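Local atomic coordinates of dipeptide Epimerase (Enterococcus faecalis, PDB entry 3KUM), a protein that belongs to the enolase superfamily, in the mandelate racemase/muconate lactonizing enzyme family, and pairs an enolase-type N-terminal domain with a TIM-barrel domain. Residues K14-F19 against G324-P329; D320-L325 against G332-E337. All coordinates share one frame; numbering follows the deposited sequence.

Contact 1: residues K14-F19 against G324-P329; sequences KLKETF and GLETAP. With ARG (arginine), chain I; TYR (tyrosine), chain J.
The backbones of L15 and L325 pair in a single antiparallel beta bridge, their CA atoms 4.9 Å apart. Two backbone hydrogen bonds frame it. E326 N donates to K14 O, and K16 N donates to G324 O at 2.7 Å. The G324 carbonyl also takes a CA-H...O contact from L15 CA. This is the tight part of the contact. Beside the bridge, L15 CD2 meets L325 CD2 at 4.0 Å, one methyl of each leucine doing the touching.

The other side holds K14, K16 and E326 and is exposed. The aliphatic part of K14 runs alongside E326, CB to CG. K16 lays its CG 3.2 Å from OE2 of E326, but the charged ends stay apart: K16 NZ is 6.2 Å from E326 OE1. Two waters each link a side chain to a backbone carbonyl. One donates to both L15 O and E326 OE2. A second lies between K16 NZ, from which it accepts, and L325 O. The K14 chain bends at chi2 (65°) and chi4, which brings NZ back onto a lone pair of L15 O.

Farther along, F19 lies over the bound arginine, whose CD sits over the ring centre. The contact joins strand 3-21 of the N-terminal domain to the loop after barrel strand 314-317. L15 also packs on I26 of strand 24-27, and both leucines touch A29 of strand 29-38.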
loop_
_atom_site.group_PDB
_atom_site.type_symbol
_atom_site.label_atom_id
_atom_site.label_comp_id
_atom_site.label_asym_id
_atom_site.label_seq_id
_atom_site.Cartn_x
_atom_site.Cartn_y
_atom_site.Cartn_z
ATOM N N LYS A 14 34.300 9.222 -0.189
ATOM C CA LYS A 14 34.600 10.591 0.219
ATOM C C LYS A 14 33.611 11.585 -0.395
ATOM O O LYS A 14 33.276 11.485 -1.578
ATOM C CB LYS A 14 36.024 10.968 -0.206
ATOM C CG LYS A 14 36.482 12.320 0.319
ATOM C CD LYS A 14 36.583 12.316 1.845
ATOM C CE LYS A 14 36.806 13.720 2.412
ATOM N NZ LYS A 14 35.608 14.606 2.264
ATOM N N LEU A 15 33.134 12.530 0.408
ATOM C CA LEU A 15 32.216 13.549 -0.098
ATOM C C LEU A 15 33.036 14.698 -0.687
ATOM O O LEU A 15 34.113 15.022 -0.176
ATOM C CB LEU A 15 31.321 14.079 1.026
ATOM C CG LEU A 15 30.373 13.067 1.675
ATOM C CD1 LEU A 15 29.498 13.762 2.702
ATOM C CD2 LEU A 15 29.517 12.413 0.611
ATOM N N LYS A 16 32.538 15.303 -1.762
ATOM C CA LYS A 16 33.241 16.414 -2.401
ATOM C C LYS A 16 33.326 17.653 -1.514
ATOM O O LYS A 16 34.245 18.459 -1.654
ATOM C CB LYS A 16 32.585 16.766 -3.743
ATOM C CG LYS A 16 33.013 15.836 -4.865
ATOM C CD LYS A 16 32.520 16.270 -6.234
ATOM C CE LYS A 16 31.165 15.682 -6.553
ATOM N NZ LYS A 16 30.822 15.847 -8.000
ATOM N N GLU A 17 32.377 17.795 -0.596
ATOM C CA GLU A 17 32.351 18.929 0.325
ATOM C C GLU A 17 31.747 18.466 1.648
ATOM O O GLU A 17 30.943 17.532 1.672
ATOM C CB GLU A 17 31.488 20.066 -0.244
ATOM C CG GLU A 17 31.840 20.494 -1.665
ATOM C CD GLU A 17 30.844 21.495 -2.244
ATOM O OE1 GLU A 17 29.624 21.216 -2.213
ATOM O OE2 GLU A 17 31.281 22.558 -2.738
ATOM N N THR A 18 32.128 19.109 2.746
ATOM C CA THR A 18 31.572 18.757 4.048
ATOM C C THR A 18 30.154 19.333 4.108
ATOM O O THR A 18 29.952 20.538 3.945
ATOM C CB THR A 18 32.414 19.341 5.199
ATOM O OG1 THR A 18 32.450 20.768 5.088
ATOM C CG2 THR A 18 33.832 18.799 5.150
ATOM N N PHE A 19 29.174 18.467 4.336
ATOM C CA PHE A 19 27.777 18.888 4.384
ATOM C C PHE A 19 27.349 19.198 5.815
ATOM O O PHE A 19 27.610 18.417 6.734
ATOM C CB PHE A 19 26.899 17.783 3.784
ATOM C CG PHE A 19 25.438 18.130 3.709
ATOM C CD1 PHE A 19 25.005 19.235 2.979
ATOM C CD2 PHE A 19 24.491 17.335 4.350
ATOM C CE1 PHE A 19 23.648 19.543 2.886
ATOM C CE2 PHE A 19 23.131 17.632 4.264
ATOM C CZ PHE A 19 22.707 18.739 3.531
ATOM N N GLY A 324 27.225 14.520 -4.580
ATOM C CA GLY A 324 28.368 14.867 -3.757
ATOM C C GLY A 324 29.423 13.786 -3.605
ATOM O O GLY A 324 30.435 14.017 -2.951
ATOM N N LEU A 325 29.203 12.617 -4.206
ATOM C CA LEU A 325 30.157 11.510 -4.102
ATOM C C LEU A 325 31.387 11.668 -5.005
ATOM O O LEU A 325 31.269 12.049 -6.170
ATOM C CB LEU A 325 29.470 10.179 -4.444
ATOM C CG LEU A 325 28.199 9.786 -3.686
ATOM C CD1 LEU A 325 27.725 8.424 -4.180
ATOM C CD2 LEU A 325 28.462 9.757 -2.182
ATOM N N GLU A 326 32.566 11.366 -4.464
ATOM C CA GLU A 326 33.802 11.465 -5.237
ATOM C C GLU A 326 33.913 10.353 -6.269
ATOM O O GLU A 326 34.518 10.537 -7.327
ATOM C CB GLU A 326 35.018 11.428 -4.313
ATOM C CG GLU A 326 35.363 12.771 -3.695
ATOM C CD GLU A 326 35.881 13.775 -4.720
ATOM O OE1 GLU A 326 36.087 13.393 -5.892
ATOM O OE2 GLU A 326 36.095 14.946 -4.346
ATOM N N THR A 327 33.333 9.197 -5.962
ATOM C CA THR A 327 33.362 8.070 -6.882
ATOM C C THR A 327 32.112 7.206 -6.677
ATOM O O THR A 327 31.464 7.274 -5.627
ATOM C CB THR A 327 34.653 7.218 -6.681
ATOM O OG1 THR A 327 34.787 6.279 -7.754
ATOM C CG2 THR A 327 34.609 6.462 -5.358
ATOM N N ALA A 328 31.769 6.413 -7.686
ATOM C CA ALA A 328 30.596 5.544 -7.617
ATOM C C ALA A 328 30.968 4.166 -7.076
ATOM O O ALA A 328 31.903 3.544 -7.560
ATOM C CB ALA A 328 29.982 5.398 -9.006
ATOM N N PRO A 329 30.228 3.670 -6.074
ATOM C CA PRO A 329 30.502 2.357 -5.484
ATOM C C PRO A 329 30.053 1.202 -6.369
ATOM O O PRO A 329 30.424 0.053 -6.147
ATOM C CB PRO A 329 29.716 2.405 -4.179
ATOM C CG PRO A 329 28.513 3.199 -4.564
ATOM C CD PRO A 329 29.115 4.335 -5.373
HETATM N N ARG I . 19.088 16.167 0.909
HETATM C CA ARG I . 19.582 15.218 1.958
HETATM C C ARG I . 19.043 15.624 3.324
HETATM O O ARG I . 18.817 16.810 3.587
HETATM C CB ARG I . 21.110 15.233 2.010
HETATM C CG ARG I . 21.779 15.187 0.665
HETATM C CD ARG I . 23.190 15.710 0.783
HETATM N NE ARG I . 23.730 16.115 -0.508
HETATM C CZ ARG I . 24.803 16.884 -0.654
HETATM N NH1 ARG I . 25.449 17.331 0.416
HETATM N NH2 ARG I . 25.232 17.203 -1.867
HETATM N N TYR J . 18.845 14.636 4.191
HETATM C CA TYR J . 18.342 14.884 5.537
HETATM C C TYR J . 17.071 15.729 5.562
HETATM O O TYR J . 16.386 15.821 4.517
HETATM C CB TYR J . 19.424 15.562 6.374
HETATM C CG TYR J . 20.649 14.709 6.591
HETATM C CD1 TYR J . 21.917 15.281 6.587
HETATM C CD2 TYR J . 20.544 13.330 6.807
HETATM C CE1 TYR J . 23.053 14.514 6.792
HETATM C CE2 TYR J . 21.681 12.545 7.010
HETATM C CZ TYR J . 22.934 13.149 6.999
HETATM O OH TYR J . 24.079 12.407 7.168
HETATM O OXT TYR J . 16.770 16.273 6.651
HETATM O O HOH W 1 36.736 15.438 -1.895
HETATM O O HOH W 2 29.513 13.297 -7.791
#

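Contact 2: residues D320-L325 against G332-E337; sequences DATFGL and GGVSLE. With ARG (arginine), chain I.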
loop_
_atom_site.group_PDB
_atom_site.type_symbol
_atom_site.label_atom_id
_atom_site.label_comp_id
_atom_site.label_asym_id
_atom_site.label_seq_id
_atom_site.Cartn_x
_atom_site.Cartn_y
_atom_site.Cartn_z
ATOM N N ASP A 320 19.590 13.809 -4.077
ATOM C CA ASP A 320 20.845 14.430 -4.496
ATOM C C ASP A 320 22.096 13.868 -3.821
ATOM O O ASP A 320 23.162 14.485 -3.877
ATOM C CB ASP A 320 20.765 15.926 -4.207
ATOM C CG ASP A 320 20.533 16.214 -2.738
ATOM O OD1 ASP A 320 20.101 15.293 -2.007
ATOM O OD2 ASP A 320 20.767 17.364 -2.313
ATOM N N ALA A 321 21.975 12.707 -3.186
ATOM C CA ALA A 321 23.117 12.110 -2.505
ATOM C C ALA A 321 24.285 11.785 -3.447
ATOM O O ALA A 321 25.448 12.001 -3.099
ATOM C CB ALA A 321 22.674 10.850 -1.755
ATOM N N THR A 322 23.992 11.281 -4.642
ATOM C CA THR A 322 25.069 10.931 -5.566
ATOM C C THR A 322 25.854 12.118 -6.135
ATOM O O THR A 322 26.978 11.941 -6.611
ATOM C CB THR A 322 24.554 10.112 -6.762
ATOM O OG1 THR A 322 23.821 10.969 -7.642
ATOM C CG2 THR A 322 23.659 8.973 -6.289
ATOM N N PHE A 323 25.270 13.315 -6.092
ATOM C CA PHE A 323 25.925 14.508 -6.632
ATOM C C PHE A 323 27.171 14.908 -5.850
ATOM O O PHE A 323 28.061 15.569 -6.389
ATOM C CB PHE A 323 24.967 15.708 -6.652
ATOM C CG PHE A 323 23.660 15.444 -7.344
ATOM C CD1 PHE A 323 23.557 14.474 -8.338
ATOM C CD2 PHE A 323 22.530 16.192 -7.016
ATOM C CE1 PHE A 323 22.351 14.250 -8.997
ATOM C CE2 PHE A 323 21.314 15.977 -7.671
ATOM C CZ PHE A 323 21.227 15.003 -8.663
ATOM N N GLY A 324 27.225 14.520 -4.580
ATOM C CA GLY A 324 28.368 14.867 -3.757
ATOM C C GLY A 324 29.423 13.786 -3.605
ATOM O O GLY A 324 30.435 14.017 -2.951
ATOM N N LEU A 325 29.203 12.617 -4.206
ATOM C CA LEU A 325 30.157 11.510 -4.102
ATOM C C LEU A 325 31.387 11.668 -5.005
ATOM O O LEU A 325 31.269 12.049 -6.170
ATOM C CB LEU A 325 29.470 10.179 -4.444
ATOM C CG LEU A 325 28.199 9.786 -3.686
ATOM C CD1 LEU A 325 27.725 8.424 -4.180
ATOM C CD2 LEU A 325 28.462 9.757 -2.182
ATOM N N GLY A 332 26.189 1.640 -13.125
ATOM C CA GLY A 332 24.794 1.834 -13.489
ATOM C C GLY A 332 23.993 2.598 -12.450
ATOM O O GLY A 332 24.562 3.207 -11.547
ATOM N N GLY A 333 22.670 2.571 -12.581
ATOM C CA GLY A 333 21.805 3.271 -11.643
ATOM C C GLY A 333 21.911 4.775 -11.817
ATOM O O GLY A 333 22.438 5.247 -12.822
ATOM N N VAL A 334 21.418 5.533 -10.846
ATOM C CA VAL A 334 21.483 6.985 -10.934
ATOM C C VAL A 334 22.938 7.459 -10.933
ATOM O O VAL A 334 23.712 7.145 -10.024
ATOM C CB VAL A 334 20.694 7.650 -9.777
ATOM C CG1 VAL A 334 20.954 9.159 -9.754
ATOM C CG2 VAL A 334 19.197 7.376 -9.958
ATOM N N SER A 335 23.299 8.213 -11.970
ATOM C CA SER A 335 24.654 8.737 -12.133
ATOM C C SER A 335 25.040 9.737 -11.053
ATOM O O SER A 335 24.187 10.256 -10.340
ATOM C CB SER A 335 24.792 9.390 -13.517
ATOM O OG SER A 335 25.839 10.348 -13.537
ATOM N N LEU A 336 26.338 9.999 -10.922
ATOM C CA LEU A 336 26.803 10.963 -9.937
ATOM C C LEU A 336 26.748 12.385 -10.498
ATOM O O LEU A 336 26.985 13.350 -9.774
ATOM C CB LEU A 336 28.232 10.645 -9.488
ATOM C CG LEU A 336 28.391 9.283 -8.815
ATOM C CD1 LEU A 336 28.518 8.236 -9.903
ATOM C CD2 LEU A 336 29.610 9.270 -7.915
ATOM N N GLU A 337 26.443 12.508 -11.788
ATOM C CA GLU A 337 26.348 13.823 -12.420
ATOM C C GLU A 337 25.260 14.658 -11.760
ATOM O O GLU A 337 24.129 14.203 -11.596
ATOM C CB GLU A 337 26.040 13.694 -13.918
ATOM C CG GLU A 337 25.416 14.964 -14.519
ATOM C CD GLU A 337 25.209 14.900 -16.028
ATOM O OE1 GLU A 337 24.770 13.847 -16.540
ATOM O OE2 GLU A 337 25.472 15.919 -16.701
HETATM N N ARG I . 19.088 16.167 0.909
HETATM C CA ARG I . 19.582 15.218 1.958
HETATM C C ARG I . 19.043 15.624 3.324
HETATM O O ARG I . 18.817 16.810 3.587
HETATM C CB ARG I . 21.110 15.233 2.010
HETATM C CG ARG I . 21.779 15.187 0.665
HETATM C CD ARG I . 23.190 15.710 0.783
HETATM N NE ARG I . 23.730 16.115 -0.508
HETATM C CZ ARG I . 24.803 16.884 -0.654
HETATM N NH1 ARG I . 25.449 17.331 0.416
HETATM N NH2 ARG I . 25.232 17.203 -1.867
#
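T322 and S335 form the one hydrogen bond between these segments. T322 OG1 donates to S335 O at 2.8 Å. The hydroxyl lies tilted 25° from the carbonyl plane. With chi1 at 73°, OG1 sits between the backbone N and the carbonyl carbon of its own residue and faces the other segment. A second polar bond shapes the partner. S335 OG accepts from E337 N in a nearly straight bond of 2.8 Å, which makes an ST turn.

Weaker contacts from carbon to oxygen add to this. F323 CA points its hydrogen at L336 O with an angle of 171° at the hydrogen. L336 CA makes a more bent contact of the same kind to T322 O, and L336 CB lies against that oxygen at 3.4 Å. The F323 ring has L336 O at its edge, and its CE1 lies 3.1 Å from E337 O. V334 adds a lighter touch, its CG1 methyl against the hydroxyl oxygen of T322. The carbonyl oxygens of T322 and L336 come close as two acceptors, with no bond between them.

The apolar contact is between leucines. L336 CD2 reaches L325 CB at 3.6 Å. I301 of helix 298-310 packs on both T322 and V334, and F323 also packs on T131 and I133 of strand 128-135.

D320 points away from 332-337 and bonds to the ligand. Its OD1 accepts from N of the bound arginine at 3.2 Å, while OD2 accepts from T134 N. The chemistry therefore has two sides. One face of the 320-325 turn binds the ligand, and the other is joined to the 332-337 loop by one hydroxyl bond, CA-H...O contacts and leucine packing.

In the fold
Contact 1 and contact 2 share G324 and L325, and their centres lie about 9 Å apart. Contact 1 joins the two domains, since 14-19 belongs to the N-terminal domain and 324-329 to the barrel domain. Contact 2 stays within the barrel domain and ties the loops before and after strand 331-332. Both are partly buried. Contact 2 lies nearer the centre of the chain and has more buried residues. Contact 1 is held by paired backbone bonds and has charged side chains and waters on its rim. Contact 2 relies on one side-chain bond, CA-H...O contacts and a leucine pair. They touch directly through K16 and F323, and through A328 and L336. Both also reach the bound arginine.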